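Side-chain contacts in SnoaL-like domain-containing protein (Kribbella flavida, PDB 4LMI), which is of unknown function but belongs to the SnoaL-like family of the NTF2 clan and is a putative ketosteroid isomerase: residues B[16-21]-B[81-86]; B[35-40]-B[52-57]. All coordinates share one frame; numbering follows the deposited sequence.

Contact 1: B[16-21]-B[81-86]; sequences KYFDTL and VSVNLT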
loop_
_atom_site.group_PDB
_atom_site.type_symbol
_atom_site.label_atom_id
_atom_site.label_comp_id
_atom_site.label_asym_id
_atom_site.label_seq_id
_atom_site.Cartn_x
_atom_site.Cartn_y
_atom_site.Cartn_z
ATOM N N LYS B 16 -8.717 5.038 14.465
ATOM C CA LYS B 16 -9.069 4.271 15.663
ATOM C C LYS B 16 -8.608 2.816 15.587
ATOM O O LYS B 16 -8.180 2.242 16.592
ATOM C CB LYS B 16 -10.576 4.333 15.922
ATOM C CG LYS B 16 -11.048 5.659 16.489
ATOM C CD LYS B 16 -12.452 5.555 17.064
ATOM C CE LYS B 16 -12.993 6.921 17.457
ATOM N NZ LYS B 16 -13.201 7.806 16.277
ATOM N N TYR B 17 -8.706 2.228 14.397
ATOM C CA TYR B 17 -8.269 0.845 14.168
ATOM C C TYR B 17 -6.790 0.698 14.530
ATOM O O TYR B 17 -6.409 -0.199 15.291
ATOM C CB TYR B 17 -8.538 0.439 12.714
ATOM C CG TYR B 17 -7.962 -0.896 12.296
ATOM C CD1 TYR B 17 -6.639 -0.999 11.863
ATOM C CD2 TYR B 17 -8.748 -2.052 12.298
ATOM C CE1 TYR B 17 -6.106 -2.215 11.470
ATOM C CE2 TYR B 17 -8.222 -3.278 11.901
ATOM C CZ TYR B 17 -6.901 -3.347 11.487
ATOM O OH TYR B 17 -6.364 -4.543 11.089
ATOM N N PHE B 18 -5.966 1.605 14.016
ATOM C CA PHE B 18 -4.536 1.551 14.313
ATOM C C PHE B 18 -4.172 1.959 15.739
ATOM O O PHE B 18 -3.263 1.366 16.329
ATOM C CB PHE B 18 -3.715 2.270 13.239
ATOM C CG PHE B 18 -3.646 1.495 11.959
ATOM C CD1 PHE B 18 -2.712 0.469 11.799
ATOM C CD2 PHE B 18 -4.557 1.732 10.939
ATOM C CE1 PHE B 18 -2.672 -0.274 10.633
ATOM C CE2 PHE B 18 -4.521 0.983 9.771
ATOM C CZ PHE B 18 -3.580 -0.018 9.620
ATOM N N ASP B 19 -4.882 2.943 16.291
ATOM C CA ASP B 19 -4.654 3.373 17.675
ATOM C C ASP B 19 -4.991 2.271 18.688
ATOM O O ASP B 19 -4.210 2.010 19.608
ATOM C CB ASP B 19 -5.415 4.668 17.989
ATOM C CG ASP B 19 -4.801 5.890 17.312
ATOM O OD1 ASP B 19 -3.672 5.793 16.788
ATOM O OD2 ASP B 19 -5.448 6.957 17.309
ATOM N N THR B 20 -6.137 1.614 18.506
ATOM C CA THR B 20 -6.552 0.524 19.403
ATOM C C THR B 20 -5.720 -0.741 19.199
ATOM O O THR B 20 -5.430 -1.456 20.161
ATOM C CB THR B 20 -8.053 0.188 19.303
ATOM O OG1 THR B 20 -8.376 -0.197 17.961
ATOM C CG2 THR B 20 -8.909 1.394 19.750
ATOM N N LEU B 21 -5.333 -1.011 17.955
ATOM C CA LEU B 21 -4.440 -2.139 17.672
ATOM C C LEU B 21 -3.078 -1.938 18.333
ATOM O O LEU B 21 -2.597 -2.811 19.058
ATOM C CB LEU B 21 -4.274 -2.356 16.167
ATOM C CG LEU B 21 -3.380 -3.534 15.745
ATOM C CD1 LEU B 21 -3.844 -4.849 16.364
ATOM C CD2 LEU B 21 -3.316 -3.640 14.227
ATOM N N VAL B 81 -3.399 2.724 4.550
ATOM C CA VAL B 81 -2.593 3.215 5.657
ATOM C C VAL B 81 -1.225 2.562 5.574
ATOM O O VAL B 81 -1.121 1.340 5.440
ATOM C CB VAL B 81 -3.247 2.879 7.017
ATOM C CG1 VAL B 81 -2.439 3.457 8.172
ATOM C CG2 VAL B 81 -4.695 3.369 7.073
ATOM N N SER B 82 -0.172 3.371 5.620
ATOM C CA SER B 82 1.160 2.812 5.780
ATOM C C SER B 82 1.607 3.023 7.214
ATOM O O SER B 82 1.262 4.030 7.841
ATOM C CB SER B 82 2.167 3.403 4.786
ATOM O OG SER B 82 2.308 4.796 4.972
ATOM N N VAL B 83 2.343 2.046 7.732
ATOM C CA VAL B 83 2.883 2.104 9.082
ATOM C C VAL B 83 4.358 1.718 9.080
ATOM O O VAL B 83 4.798 0.887 8.268
ATOM C CB VAL B 83 2.109 1.188 10.073
ATOM C CG1 VAL B 83 0.641 1.590 10.165
ATOM C CG2 VAL B 83 2.235 -0.286 9.684
ATOM N N ASN B 84 5.126 2.348 9.966
ATOM C CA ASN B 84 6.429 1.820 10.333
ATOM C C ASN B 84 6.249 0.841 11.478
ATOM O O ASN B 84 5.707 1.188 12.522
ATOM C CB ASN B 84 7.410 2.934 10.709
ATOM C CG ASN B 84 7.963 3.658 9.495
ATOM O OD1 ASN B 84 7.943 3.135 8.372
ATOM N ND2 ASN B 84 8.464 4.864 9.711
ATOM N N LEU B 85 6.681 -0.392 11.255
ATOM C CA LEU B 85 6.582 -1.437 12.257
ATOM C C LEU B 85 7.965 -1.817 12.765
ATOM O O LEU B 85 8.887 -2.034 11.976
ATOM C CB LEU B 85 5.889 -2.669 11.670
ATOM C CG LEU B 85 5.726 -3.902 12.564
ATOM C CD1 LEU B 85 4.698 -3.670 13.658
ATOM C CD2 LEU B 85 5.350 -5.121 11.739
ATOM N N THR B 86 8.099 -1.869 14.086
ATOM C CA THR B 86 9.236 -2.502 14.726
ATOM C C THR B 86 8.709 -3.841 15.212
ATOM O O THR B 86 7.890 -3.897 16.130
ATOM C CB THR B 86 9.782 -1.658 15.895
ATOM O OG1 THR B 86 10.047 -0.325 15.437
ATOM C CG2 THR B 86 11.065 -2.257 16.440
#
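F18 sets CG anti to its own carbonyl carbon (chi1 -73°), which lays the ring against V81 and V83 of strand 78-87. V81 on the strand sets CG1 anti to its backbone N (chi1 -177°), which carries that methyl over one face of the F18 ring. The result is a CH-pi contact. V81 CG1 lies 4.0 Å from the centroid of the F18 ring, 25° off the ring normal and displaced toward the rim. The two side chains come from opposite directions. F18 CE2 takes the closest approach, 3.6 Å from V81 CB, and both methyls of V81 also touch it. V83, two residues further along the same side of the strand, reaches the CD1 and CE1 atoms of the ring. Its CG1 is 3.8 Å from F18 CE1 and meets the ring obliquely. The face of F18 opposite V81 CG1 is covered by Y17 CD1 of the same helix, offset toward the rim, so the ring is held between its helix neighbour and the strand. No hydrogen bond links the two segments; the contact is apolar and buried. Such packing of a helix on the curved sheet fits the alpha+beta cone of the NTF2-like fold. V69 of strand 65-75 touches both F18 and V81, and V96 of strand 90-101 also packs on F18. Strand 78-87 runs between these two strands, and F18 of helix 6-22 touches all three.

Contact 2: B[35-40]-B[52-57]; sequences EDVRYE and ADYLRF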
loop_
_atom_site.group_PDB
_atom_site.type_symbol
_atom_site.label_atom_id
_atom_site.label_comp_id
_atom_site.label_asym_id
_atom_site.label_seq_id
_atom_site.Cartn_x
_atom_site.Cartn_y
_atom_site.Cartn_z
ATOM N N GLU B 35 -18.764 -8.190 12.559
ATOM C CA GLU B 35 -18.783 -9.578 13.022
ATOM C C GLU B 35 -18.190 -10.514 11.959
ATOM O O GLU B 35 -17.536 -11.500 12.299
ATOM C CB GLU B 35 -20.190 -10.027 13.448
ATOM C CG GLU B 35 -20.178 -11.312 14.266
ATOM C CD GLU B 35 -21.455 -11.557 15.048
ATOM O OE1 GLU B 35 -22.550 -11.211 14.554
ATOM O OE2 GLU B 35 -21.357 -12.112 16.166
ATOM N N ASP B 36 -18.389 -10.179 10.684
ATOM C CA ASP B 36 -17.879 -11.002 9.585
ATOM C C ASP B 36 -16.662 -10.395 8.887
ATOM O O ASP B 36 -16.463 -10.601 7.684
ATOM C CB ASP B 36 -18.993 -11.289 8.569
ATOM C CG ASP B 36 -19.482 -10.034 7.848
ATOM O OD1 ASP B 36 -19.065 -8.908 8.207
ATOM O OD2 ASP B 36 -20.292 -10.181 6.911
ATOM N N VAL B 37 -15.854 -9.647 9.638
ATOM C CA VAL B 37 -14.632 -9.055 9.096
ATOM C C VAL B 37 -13.772 -10.119 8.408
ATOM O O VAL B 37 -13.666 -11.260 8.878
ATOM C CB VAL B 37 -13.821 -8.269 10.160
ATOM C CG1 VAL B 37 -13.359 -9.182 11.294
ATOM C CG2 VAL B 37 -12.634 -7.546 9.518
ATOM N N ARG B 38 -13.199 -9.740 7.273
ATOM C CA ARG B 38 -12.354 -10.635 6.496
ATOM C C ARG B 38 -10.958 -10.030 6.368
ATOM O O ARG B 38 -10.804 -8.906 5.880
ATOM C CB ARG B 38 -12.975 -10.889 5.121
ATOM C CG ARG B 38 -12.072 -11.664 4.171
ATOM C CD ARG B 38 -12.839 -12.138 2.950
ATOM N NE ARG B 38 -11.940 -12.391 1.834
ATOM C CZ ARG B 38 -12.191 -13.229 0.832
ATOM N NH1 ARG B 38 -11.298 -13.374 -0.136
ATOM N NH2 ARG B 38 -13.319 -13.930 0.800
ATOM N N TYR B 39 -9.963 -10.788 6.827
ATOM C CA TYR B 39 -8.557 -10.390 6.810
ATOM C C TYR B 39 -7.791 -11.224 5.795
ATOM O O TYR B 39 -7.936 -12.445 5.753
ATOM C CB TYR B 39 -7.959 -10.618 8.201
ATOM C CG TYR B 39 -6.470 -10.374 8.343
ATOM C CD1 TYR B 39 -5.956 -9.079 8.372
ATOM C CD2 TYR B 39 -5.580 -11.437 8.506
ATOM C CE1 TYR B 39 -4.603 -8.846 8.539
ATOM C CE2 TYR B 39 -4.217 -11.214 8.668
ATOM C CZ TYR B 39 -3.738 -9.918 8.683
ATOM O OH TYR B 39 -2.396 -9.683 8.846
ATOM N N GLU B 40 -6.977 -10.563 4.979
ATOM C CA GLU B 40 -6.102 -11.259 4.044
ATOM C C GLU B 40 -4.672 -10.791 4.212
ATOM O O GLU B 40 -4.423 -9.602 4.450
ATOM C CB GLU B 40 -6.513 -10.976 2.602
ATOM C CG GLU B 40 -7.837 -11.560 2.143
ATOM C CD GLU B 40 -8.102 -11.199 0.693
ATOM O OE1 GLU B 40 -7.580 -10.161 0.246
ATOM O OE2 GLU B 40 -8.814 -11.935 -0.005
ATOM N N ALA B 52 -14.183 -13.094 15.747
ATOM C CA ALA B 52 -13.634 -13.926 16.822
ATOM C C ALA B 52 -12.223 -14.427 16.484
ATOM O O ALA B 52 -11.287 -14.234 17.264
ATOM C CB ALA B 52 -14.566 -15.089 17.143
ATOM N N ASP B 53 -12.071 -15.050 15.319
ATOM C CA ASP B 53 -10.764 -15.570 14.904
ATOM C C ASP B 53 -9.737 -14.470 14.670
ATOM O O ASP B 53 -8.570 -14.627 15.024
ATOM C CB ASP B 53 -10.884 -16.457 13.664
ATOM C CG ASP B 53 -11.502 -17.810 13.969
ATOM O OD1 ASP B 53 -11.737 -18.121 15.153
ATOM O OD2 ASP B 53 -11.759 -18.567 13.012
ATOM N N TYR B 54 -10.175 -13.353 14.088
ATOM C CA TYR B 54 -9.262 -12.252 13.810
ATOM C C TYR B 54 -8.746 -11.633 15.109
ATOM O O TYR B 54 -7.552 -11.346 15.226
ATOM C CB TYR B 54 -9.889 -11.208 12.877
ATOM C CG TYR B 54 -8.917 -10.116 12.467
ATOM C CD1 TYR B 54 -7.667 -10.431 11.925
ATOM C CD2 TYR B 54 -9.246 -8.772 12.623
ATOM C CE1 TYR B 54 -6.770 -9.435 11.562
ATOM C CE2 TYR B 54 -8.364 -7.769 12.250
ATOM C CZ TYR B 54 -7.131 -8.104 11.721
ATOM O OH TYR B 54 -6.259 -7.102 11.361
ATOM N N LEU B 55 -9.634 -11.482 16.092
ATOM C CA LEU B 55 -9.243 -10.959 17.401
ATOM C C LEU B 55 -8.205 -11.874 18.054
ATOM O O LEU B 55 -7.174 -11.404 18.530
ATOM C CB LEU B 55 -10.465 -10.768 18.314
ATOM C CG LEU B 55 -10.207 -10.193 19.715
ATOM C CD1 LEU B 55 -9.537 -8.822 19.667
ATOM C CD2 LEU B 55 -11.496 -10.141 20.527
ATOM N N ARG B 56 -8.476 -13.176 18.047
ATOM C CA ARG B 56 -7.549 -14.179 18.585
ATOM C C ARG B 56 -6.166 -14.114 17.934
ATOM O O ARG B 56 -5.154 -14.168 18.633
ATOM C CB ARG B 56 -8.123 -15.590 18.442
ATOM C CG ARG B 56 -9.280 -15.901 19.375
ATOM C CD ARG B 56 -9.503 -17.400 19.497
ATOM N NE ARG B 56 -8.539 -18.021 20.406
ATOM C CZ ARG B 56 -8.390 -19.334 20.574
ATOM N NH1 ARG B 56 -9.136 -20.193 19.888
ATOM N NH2 ARG B 56 -7.485 -19.792 21.429
ATOM N N PHE B 57 -6.134 -13.992 16.605
ATOM C CA PHE B 57 -4.888 -13.876 15.838
ATOM C C PHE B 57 -4.031 -12.725 16.356
ATOM O O PHE B 57 -2.828 -12.887 16.573
ATOM C CB PHE B 57 -5.203 -13.711 14.338
ATOM C CG PHE B 57 -4.056 -13.187 13.508
ATOM C CD1 PHE B 57 -2.989 -14.009 13.163
ATOM C CD2 PHE B 57 -4.069 -11.878 13.032
ATOM C CE1 PHE B 57 -1.945 -13.529 12.385
ATOM C CE2 PHE B 57 -3.027 -11.393 12.249
ATOM C CZ PHE B 57 -1.962 -12.221 11.929
#
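Two tyrosine rings, Y39 and Y54, meet closely in an oblique pair that is neither a parallel stack nor edge-to-face. Their planes are inclined by 31°, with centroids 4.7 Å apart. Y54 CE1 lies over one face of the Y39 ring, offset toward the rim, and is 3.3 Å from Y39 CD1. With both CB atoms already facing across, CG anti to the backbone N (chi1 175° for Y39, -175° for Y54) lets the two side chains cross at about a right angle. F57, one helical turn after Y54, completes an aromatic cluster. Its CE2 is 3.8 Å from Y39 CE2, and those two rings are also oblique. Here helix 51-59 packs on strand 37-41 of the curved sheet in the NTF2-like fold; the axes of strand 37-40 and helix 52-57 come within 8.9 Å. V37 adds an aliphatic contact beside the cluster, its CG1 4.3 Å from Y54 CB. Ring carbons carry most of the contact, and no hydrogen bond joins the segments. The hydroxyls of the tyrosines have polar partners beyond them: Y39 OH bonds to D110 OD2, and Y54 OH to Y17 OH. On the side of the strand turned from the helix, R38 NH1 makes a salt bridge with E40 OE2 at 2.9 Å. E40 OE2 also accepts a hydrogen bond from the backbone N of E132 of the second subunit.

Overall arrangement
From the N terminus the chain first forms helix 6-22, which supplies segment 16-21 of contact 1. After helix 26-31 and the short strand 33-34 it turns a corner at 35-36 and enters strand 37-41. Strand 46-49 and helix 51-59 follow, and contact 2 closes this short loop of 11 residues. The chain then runs through strand 65-75 to strand 78-87, where contact 1 closes a longer loop of 59 residues. Contact 2 is thus nested inside contact 1. Contact 1 ties the N-terminal helix to one half of the mixed sheet, and contact 2 ties helix 51-59 to the other. The two contacts meet where helix 6-22 and helix 51-59 come together.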